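Local coordinates for uncharacterized protein (Porphyromonas gingivalis, PDB 1ZBS) that is uncharacterised but probably acts as a sugar kinase that phosphorylates N-acetylglucosamine with ATP, at residues P201-H206 against F246-V251; I2-S7 against E272-Y277. All blocks are in the same frame, centred on the assembly; numbering follows the deposited sequence.

In the fold
The two contacts lie in different lobes of an ASKHA-type fold, in which each lobe is built round a mixed five-stranded sheet of strand order 3-2-1-4-5. Interaction 2 sets the C-terminal helix 271-280 against strand 2-7, the central strand of the N-terminal sheet, and so brings the two ends of the chain together. Interaction 1 falls between these ends in sequence and belongs to the C-terminal lobe, where it joins helix 200-204 to the break between helices 243-247 and 249-258. The centres of interactions 1 and 2 are 26 Å apart; the nearest atoms of interactions 1 and 2 are about 11 Å apart, without touching. The C-terminal helix thus completes the lobe that the N-terminus begins, while interaction 1 ties together helices of the other.

Interaction 1 (P201-H206 against F246-V251); sequences PFIAQH and FHYREV
Tyr248 reaches from the joint between helices 243-247 and 249-258 to the end of helix 200-204, where its phenol meets Ile203 and Ala204. The apolar part is small. Ala204 CB lies 3.8 Å from Tyr248 CZ, approaching the ring obliquely, and Ala204 CA is 3.8 Å from Tyr248 CE1. Ile203 CG2 comes to the ring's edge, near its plane, 4.1 Å from Tyr248 CE1, and the two side chains cross at about a right angle. The isoleucine offers this methyl because CG2 stands opposite the backbone N, while CG1 lies beside that nitrogen (chi1, measured to CG1, -64°).

The polar part centres on the phenol oxygen. Tyr248 OH sits 3.4 Å from Ile203 CB and 3.2 Å from Ala204 N, so it lies against the backbone as well as the side chains of the helix. Its hydrogen bond is made to Ser200 OG, at the start of the same helix. The buried hydroxyl thus has a polar partner within a mostly apolar surround.

Backbone geometry explains the reach. Tyr248 ends one helix's run of helical backbone angles and is the N-cap of the next, and a chi1 of -65° puts its CG beside its own backbone N and carries the ring across the gap between segments whose closest CA atoms, those of Ala204 and Tyr248, are 7.0 Å apart. Arg249 N bonds to Phe246 O at 2.8 Å across this joint.

Val216 of helix 210-229 touches both Ile203 and Tyr248, so a third element backs the contact. The chemistry implies a single aromatic arm held at both levels: the ring supplies the packing, and the bond to Ser200 anchors its polar end.

Interaction 2 (I2-S7 against E272-Y277); sequences ILIGDS and EGLIQY
Strand 2-7, the middle strand of the N-terminal sheet in this ASKHA-type lobe, is covered on one face by the C-terminal helix 271-280, and Ile4 is the residue through which the two segments meet. Its side chain reaches the helix with both branches. Ile4 CD1 goes deepest, 3.6 Å from the backbone oxygen Leu274 O. The same methyl, Ile4 CD1, lies 3.9 Å from Ile275 CA. The shorter branch, Ile4 CG2, rests 4.1 Å from Leu274 CB. The extended outer bond (chi2 175°) drives CD1 straight out to the backbone where Leu274 joins Ile275. No hydrogen bond crosses; the contact is van der Waals, with the CD1 methyl touching backbone as well as side chain. All three residues are buried.

Around them, the strand is bonded on one side to strand 11-18, through Ile4 with Cys15, and on the other to strand 62-67, through Leu3 and Gly5 with Tyr64. The helix spans the same three strands: Ile275 touches Cys15 and Ala17, whereas Leu274 reaches Tyr66 and also packs on Arg103 and Ala104 of helix 97-105.

Interaction 1 (P201-H206 against F246-V251)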
ATOM      1  N   PRO A 201     -14.527  -8.021  10.058  1.00 35.18           N
ATOM      2  CA  PRO A 201     -15.774  -8.214  10.803  1.00 34.81           C
ATOM      3  C   PRO A 201     -16.643  -6.955  10.892  1.00 35.75           C
ATOM      4  O   PRO A 201     -17.872  -7.039  10.911  1.00 35.64           O
ATOM      5  CB  PRO A 201     -15.285  -8.672  12.174  1.00 35.63           C
ATOM      6  CG  PRO A 201     -14.053  -9.456  11.833  1.00 35.49           C
ATOM      7  CD  PRO A 201     -13.380  -8.552  10.817  1.00 37.13           C
ATOM      8  N   PHE A 202     -16.002  -5.789  10.957  1.00 34.16           N
ATOM      9  CA  PHE A 202     -16.726  -4.522  11.038  1.00 34.05           C
ATOM     10  C   PHE A 202     -17.404  -4.240   9.694  1.00 35.13           C
ATOM     11  O   PHE A 202     -18.563  -3.811   9.634  1.00 32.86           O
ATOM     12  CB  PHE A 202     -15.763  -3.375  11.370  1.00 32.97           C
ATOM     13  CG  PHE A 202     -16.443  -2.046  11.530  1.00 31.95           C
ATOM     14  CD1 PHE A 202     -16.985  -1.670  12.759  1.00 29.97           C
ATOM     15  CD2 PHE A 202     -16.591  -1.191  10.436  1.00 30.67           C
ATOM     16  CE1 PHE A 202     -17.666  -0.464  12.896  1.00 30.64           C
ATOM     17  CE2 PHE A 202     -17.272   0.019  10.563  1.00 30.67           C
ATOM     18  CZ  PHE A 202     -17.816   0.386  11.796  1.00 31.31           C
ATOM     19  N   ILE A 203     -16.662  -4.486   8.619  1.00 33.74           N
ATOM     20  CA  ILE A 203     -17.164  -4.277   7.270  1.00 34.21           C
ATOM     21  C   ILE A 203     -18.330  -5.224   6.978  1.00 35.70           C
ATOM     22  O   ILE A 203     -19.415  -4.787   6.579  1.00 35.97           O
ATOM     23  CB  ILE A 203     -16.039  -4.493   6.236  1.00 33.85           C
ATOM     24  CG1 ILE A 203     -14.951  -3.425   6.437  1.00 34.78           C
ATOM     25  CG2 ILE A 203     -16.605  -4.457   4.831  1.00 30.05           C
ATOM     26  CD1 ILE A 203     -13.720  -3.574   5.540  1.00 37.46           C
ATOM     27  N   ALA A 204     -18.112  -6.516   7.197  1.00 35.69           N
ATOM     28  CA  ALA A 204     -19.151  -7.503   6.950  1.00 38.10           C
ATOM     29  C   ALA A 204     -20.423  -7.163   7.716  1.00 39.43           C
ATOM     30  O   ALA A 204     -21.531  -7.366   7.218  1.00 39.73           O
ATOM     31  CB  ALA A 204     -18.660  -8.892   7.349  1.00 37.32           C
ATOM     32  N   GLN A 205     -20.267  -6.638   8.924  1.00 39.70           N
ATOM     33  CA  GLN A 205     -21.423  -6.291   9.741  1.00 41.40           C
ATOM     34  C   GLN A 205     -22.115  -4.999   9.314  1.00 40.57           C
ATOM     35  O   GLN A 205     -23.133  -4.623   9.889  1.00 39.85           O
ATOM     36  CB  GLN A 205     -21.014  -6.210  11.218  1.00 43.08           C
ATOM     37  CG  GLN A 205     -20.880  -7.580  11.874  1.00 46.78           C
ATOM     38  CD  GLN A 205     -20.429  -7.515  13.321  1.00 48.57           C
ATOM     39  OE1 GLN A 205     -20.900  -6.683  14.104  1.00 50.30           O
ATOM     40  NE2 GLN A 205     -19.524  -8.412  13.691  1.00 49.08           N
ATOM     41  N   HIS A 206     -21.580  -4.346   8.287  1.00 39.80           N
ATOM     42  CA  HIS A 206     -22.139  -3.093   7.809  1.00 39.74           C
ATOM     43  C   HIS A 206     -22.478  -3.084   6.329  1.00 40.47           C
ATOM     44  O   HIS A 206     -22.638  -2.018   5.729  1.00 40.87           O
ATOM     45  CB  HIS A 206     -21.175  -1.950   8.123  1.00 40.58           C
ATOM     46  CG  HIS A 206     -21.189  -1.534   9.561  1.00 41.27           C
ATOM     47  ND1 HIS A 206     -22.174  -0.729  10.089  1.00 41.93           N
ATOM     48  CD2 HIS A 206     -20.352  -1.828  10.583  1.00 41.14           C
ATOM     49  CE1 HIS A 206     -21.944  -0.544  11.377  1.00 42.55           C
ATOM     50  NE2 HIS A 206     -20.844  -1.200  11.701  1.00 43.24           N
ATOM     51  N   PHE A 246     -15.792 -16.735   2.268  1.00 24.84           N
ATOM     52  CA  PHE A 246     -16.888 -17.284   3.037  1.00 27.53           C
ATOM     53  C   PHE A 246     -17.744 -16.154   3.611  1.00 28.89           C
ATOM     54  O   PHE A 246     -18.901 -15.989   3.227  1.00 29.97           O
ATOM     55  CB  PHE A 246     -16.339 -18.171   4.161  1.00 30.85           C
ATOM     56  CG  PHE A 246     -17.393 -18.979   4.854  1.00 33.26           C
ATOM     57  CD1 PHE A 246     -18.263 -19.786   4.117  1.00 33.98           C
ATOM     58  CD2 PHE A 246     -17.543 -18.910   6.237  1.00 34.71           C
ATOM     59  CE1 PHE A 246     -19.276 -20.505   4.746  1.00 35.03           C
ATOM     60  CE2 PHE A 246     -18.553 -19.625   6.881  1.00 35.16           C
ATOM     61  CZ  PHE A 246     -19.422 -20.424   6.134  1.00 36.14           C
ATOM     62  N   HIS A 247     -17.169 -15.355   4.503  1.00 28.65           N
ATOM     63  CA  HIS A 247     -17.909 -14.254   5.119  1.00 27.67           C
ATOM     64  C   HIS A 247     -18.634 -13.328   4.140  1.00 26.64           C
ATOM     65  O   HIS A 247     -19.634 -12.696   4.499  1.00 26.54           O
ATOM     66  CB  HIS A 247     -16.983 -13.428   6.026  1.00 28.19           C
ATOM     67  CG  HIS A 247     -16.416 -14.212   7.170  1.00 30.21           C
ATOM     68  ND1 HIS A 247     -17.154 -15.141   7.869  1.00 33.69           N
ATOM     69  CD2 HIS A 247     -15.181 -14.219   7.727  1.00 33.07           C
ATOM     70  CE1 HIS A 247     -16.399 -15.691   8.805  1.00 32.59           C
ATOM     71  NE2 HIS A 247     -15.198 -15.149   8.739  1.00 33.04           N
ATOM     72  N   TYR A 248     -18.145 -13.244   2.908  1.00 24.51           N
ATOM     73  CA  TYR A 248     -18.766 -12.371   1.913  1.00 26.46           C
ATOM     74  C   TYR A 248     -19.357 -13.170   0.750  1.00 28.77           C
ATOM     75  O   TYR A 248     -19.601 -12.618  -0.334  1.00 27.15           O
ATOM     76  CB  TYR A 248     -17.729 -11.379   1.384  1.00 27.42           C
ATOM     77  CG  TYR A 248     -17.230 -10.407   2.430  1.00 28.35           C
ATOM     78  CD1 TYR A 248     -17.880  -9.194   2.651  1.00 30.37           C
ATOM     79  CD2 TYR A 248     -16.119 -10.707   3.214  1.00 29.26           C
ATOM     80  CE1 TYR A 248     -17.434  -8.304   3.622  1.00 30.41           C
ATOM     81  CE2 TYR A 248     -15.665  -9.830   4.192  1.00 29.49           C
ATOM     82  CZ  TYR A 248     -16.324  -8.628   4.389  1.00 30.52           C
ATOM     83  OH  TYR A 248     -15.864  -7.745   5.337  1.00 29.44           O
ATOM     84  N   ARG A 249     -19.592 -14.462   0.985  1.00 29.07           N
ATOM     85  CA  ARG A 249     -20.136 -15.350  -0.039  1.00 32.69           C
ATOM     86  C   ARG A 249     -21.298 -14.761  -0.827  1.00 32.37           C
ATOM     87  O   ARG A 249     -21.299 -14.813  -2.052  1.00 31.84           O
ATOM     88  CB  ARG A 249     -20.539 -16.709   0.570  1.00 35.18           C
ATOM     89  CG  ARG A 249     -21.497 -16.660   1.753  1.00 39.24           C
ATOM     90  CD  ARG A 249     -21.896 -18.079   2.168  1.00 43.17           C
ATOM     91  NE  ARG A 249     -22.741 -18.092   3.356  1.00 45.64           N
ATOM     92  CZ  ARG A 249     -22.305 -17.853   4.590  1.00 46.22           C
ATOM     93  NH1 ARG A 249     -21.024 -17.588   4.806  1.00 43.91           N
ATOM     94  NH2 ARG A 249     -23.156 -17.853   5.612  1.00 46.79           N
ATOM     95  N   GLU A 250     -22.278 -14.191  -0.137  1.00 33.61           N
ATOM     96  CA  GLU A 250     -23.416 -13.603  -0.829  1.00 36.21           C
ATOM     97  C   GLU A 250     -22.937 -12.603  -1.874  1.00 34.62           C
ATOM     98  O   GLU A 250     -23.289 -12.706  -3.049  1.00 35.43           O
ATOM     99  CB  GLU A 250     -24.347 -12.880   0.152  1.00 39.68           C
ATOM    100  CG  GLU A 250     -25.135 -13.769   1.119  1.00 46.29           C
ATOM    101  CD  GLU A 250     -24.263 -14.497   2.136  1.00 50.39           C
ATOM    102  OE1 GLU A 250     -23.223 -13.936   2.555  1.00 52.13           O
ATOM    103  OE2 GLU A 250     -24.634 -15.632   2.526  1.00 53.60           O
ATOM    104  N   VAL A 251     -22.132 -11.635  -1.443  1.00 33.31           N
ATOM    105  CA  VAL A 251     -21.624 -10.609  -2.347  1.00 32.31           C
ATOM    106  C   VAL A 251     -20.789 -11.212  -3.472  1.00 32.01           C
ATOM    107  O   VAL A 251     -20.868 -10.775  -4.626  1.00 31.86           O
ATOM    108  CB  VAL A 251     -20.764  -9.569  -1.600  1.00 33.28           C
ATOM    109  CG1 VAL A 251     -20.350  -8.465  -2.554  1.00 31.50           C
ATOM    110  CG2 VAL A 251     -21.539  -8.996  -0.428  1.00 32.37           C
TER

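Interaction 2 (I2-S7 against E272-Y277)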
ATOM      1  N   ILE A   2      -2.004 -39.860   9.011  1.00 44.29           N
ATOM      2  CA  ILE A   2      -1.296 -38.756   8.378  1.00 41.46           C
ATOM      3  C   ILE A   2      -1.476 -37.412   9.069  1.00 39.67           C
ATOM      4  O   ILE A   2      -2.420 -37.211   9.836  1.00 38.75           O
ATOM      5  CB  ILE A   2      -1.732 -38.596   6.903  1.00 40.24           C
ATOM      6  CG1 ILE A   2      -3.234 -38.291   6.833  1.00 38.19           C
ATOM      7  CG2 ILE A   2      -1.399 -39.862   6.128  1.00 39.95           C
ATOM      8  CD1 ILE A   2      -3.744 -37.983   5.436  1.00 35.76           C
ATOM      9  N   LEU A   3      -0.552 -36.500   8.786  1.00 38.99           N
ATOM     10  CA  LEU A   3      -0.575 -35.148   9.344  1.00 38.95           C
ATOM     11  C   LEU A   3      -0.750 -34.143   8.210  1.00 37.78           C
ATOM     12  O   LEU A   3       0.065 -34.074   7.288  1.00 37.85           O
ATOM     13  CB  LEU A   3       0.731 -34.852  10.097  1.00 37.01           C
ATOM     14  CG  LEU A   3       0.820 -33.447  10.709  1.00 36.72           C
ATOM     15  CD1 LEU A   3      -0.305 -33.276  11.730  1.00 36.45           C
ATOM     16  CD2 LEU A   3       2.184 -33.227  11.369  1.00 33.08           C
ATOM     17  N   ILE A   4      -1.818 -33.366   8.270  1.00 37.34           N
ATOM     18  CA  ILE A   4      -2.061 -32.380   7.230  1.00 37.57           C
ATOM     19  C   ILE A   4      -2.007 -30.967   7.797  1.00 37.92           C
ATOM     20  O   ILE A   4      -2.649 -30.656   8.807  1.00 34.52           O
ATOM     21  CB  ILE A   4      -3.429 -32.597   6.541  1.00 36.16           C
ATOM     22  CG1 ILE A   4      -3.507 -34.015   5.962  1.00 34.79           C
ATOM     23  CG2 ILE A   4      -3.603 -31.578   5.420  1.00 37.34           C
ATOM     24  CD1 ILE A   4      -4.848 -34.363   5.368  1.00 33.38           C
ATOM     25  N   GLY A   5      -1.228 -30.120   7.136  1.00 39.30           N
ATOM     26  CA  GLY A   5      -1.088 -28.749   7.579  1.00 40.75           C
ATOM     27  C   GLY A   5      -1.374 -27.750   6.481  1.00 41.73           C
ATOM     28  O   GLY A   5      -0.907 -27.904   5.352  1.00 41.07           O
ATOM     29  N   ASP A   6      -2.152 -26.731   6.822  1.00 42.94           N
ATOM     30  CA  ASP A   6      -2.508 -25.677   5.889  1.00 44.45           C
ATOM     31  C   ASP A   6      -2.159 -24.344   6.539  1.00 45.35           C
ATOM     32  O   ASP A   6      -2.855 -23.888   7.445  1.00 43.79           O
ATOM     33  CB  ASP A   6      -4.000 -25.728   5.578  1.00 44.75           C
ATOM     34  CG  ASP A   6      -4.360 -24.924   4.353  1.00 47.30           C
ATOM     35  OD1 ASP A   6      -3.900 -25.291   3.249  1.00 48.44           O
ATOM     36  OD2 ASP A   6      -5.100 -23.926   4.487  1.00 49.95           O
ATOM     37  N   SER A   7      -1.076 -23.729   6.071  1.00 47.53           N
ATOM     38  CA  SER A   7      -0.614 -22.459   6.620  1.00 50.13           C
ATOM     39  C   SER A   7      -0.943 -21.247   5.761  1.00 51.61           C
ATOM     40  O   SER A   7      -0.712 -21.239   4.553  1.00 50.41           O
ATOM     41  CB  SER A   7       0.900 -22.507   6.853  1.00 50.13           C
ATOM     42  OG  SER A   7       1.379 -21.272   7.369  1.00 50.53           O
ATOM     43  N   GLU A 272     -11.264 -30.158   5.112  1.00 39.76           N
ATOM     44  CA  GLU A 272     -12.119 -31.295   4.796  1.00 40.36           C
ATOM     45  C   GLU A 272     -11.753 -31.833   3.418  1.00 39.76           C
ATOM     46  O   GLU A 272     -11.718 -33.045   3.192  1.00 40.84           O
ATOM     47  CB  GLU A 272     -13.593 -30.884   4.810  1.00 42.68           C
ATOM     48  CG  GLU A 272     -14.153 -30.642   6.208  1.00 48.58           C
ATOM     49  CD  GLU A 272     -13.997 -31.856   7.117  1.00 52.00           C
ATOM     50  OE1 GLU A 272     -14.421 -32.967   6.718  1.00 52.80           O
ATOM     51  OE2 GLU A 272     -13.451 -31.699   8.235  1.00 55.47           O
ATOM     52  N   GLY A 273     -11.475 -30.914   2.501  1.00 38.66           N
ATOM     53  CA  GLY A 273     -11.107 -31.293   1.156  1.00 35.40           C
ATOM     54  C   GLY A 273      -9.768 -31.999   1.091  1.00 33.65           C
ATOM     55  O   GLY A 273      -9.630 -32.981   0.364  1.00 33.21           O
ATOM     56  N   LEU A 274      -8.774 -31.510   1.828  1.00 31.98           N
ATOM     57  CA  LEU A 274      -7.457 -32.144   1.809  1.00 32.11           C
ATOM     58  C   LEU A 274      -7.467 -33.503   2.480  1.00 33.77           C
ATOM     59  O   LEU A 274      -6.617 -34.348   2.199  1.00 34.04           O
ATOM     60  CB  LEU A 274      -6.399 -31.285   2.502  1.00 31.56           C
ATOM     61  CG  LEU A 274      -5.604 -30.236   1.728  1.00 30.60           C
ATOM     62  CD1 LEU A 274      -5.396 -30.690   0.281  1.00 31.75           C
ATOM     63  CD2 LEU A 274      -6.327 -28.929   1.775  1.00 30.98           C
ATOM     64  N   ILE A 275      -8.410 -33.712   3.388  1.00 34.55           N
ATOM     65  CA  ILE A 275      -8.477 -34.988   4.066  1.00 35.76           C
ATOM     66  C   ILE A 275      -8.941 -36.041   3.086  1.00 38.76           C
ATOM     67  O   ILE A 275      -8.335 -37.108   2.989  1.00 40.19           O
ATOM     68  CB  ILE A 275      -9.431 -34.942   5.254  1.00 33.94           C
ATOM     69  CG1 ILE A 275      -8.876 -33.968   6.301  1.00 28.61           C
ATOM     70  CG2 ILE A 275      -9.590 -36.336   5.840  1.00 29.74           C
ATOM     71  CD1 ILE A 275      -9.815 -33.700   7.444  1.00 28.41           C
ATOM     72  N   GLN A 276     -10.002 -35.743   2.344  1.00 39.75           N
ATOM     73  CA  GLN A 276     -10.503 -36.707   1.374  1.00 41.90           C
ATOM     74  C   GLN A 276      -9.499 -36.898   0.236  1.00 42.12           C
ATOM     75  O   GLN A 276      -9.378 -37.994  -0.306  1.00 42.20           O
ATOM     76  CB  GLN A 276     -11.857 -36.260   0.809  1.00 44.19           C
ATOM     77  CG  GLN A 276     -13.027 -36.376   1.790  1.00 49.59           C
ATOM     78  CD  GLN A 276     -13.235 -37.796   2.332  1.00 51.75           C
ATOM     79  OE1 GLN A 276     -12.425 -38.299   3.115  1.00 54.49           O
ATOM     80  NE2 GLN A 276     -14.326 -38.443   1.915  1.00 50.97           N
ATOM     81  N   TYR A 277      -8.770 -35.838  -0.109  1.00 41.04           N
ATOM     82  CA  TYR A 277      -7.793 -35.914  -1.188  1.00 40.80           C
ATOM     83  C   TYR A 277      -6.689 -36.924  -0.889  1.00 41.09           C
ATOM     84  O   TYR A 277      -6.428 -37.821  -1.684  1.00 42.76           O
ATOM     85  CB  TYR A 277      -7.152 -34.552  -1.444  1.00 38.17           C
ATOM     86  CG  TYR A 277      -6.052 -34.625  -2.476  1.00 37.26           C
ATOM     87  CD1 TYR A 277      -6.330 -34.465  -3.833  1.00 37.20           C
ATOM     88  CD2 TYR A 277      -4.741 -34.931  -2.104  1.00 37.62           C
ATOM     89  CE1 TYR A 277      -5.330 -34.611  -4.795  1.00 38.81           C
ATOM     90  CE2 TYR A 277      -3.737 -35.083  -3.054  1.00 38.34           C
ATOM     91  CZ  TYR A 277      -4.039 -34.923  -4.395  1.00 39.23           C
ATOM     92  OH  TYR A 277      -3.054 -35.088  -5.334  1.00 41.79           O
TER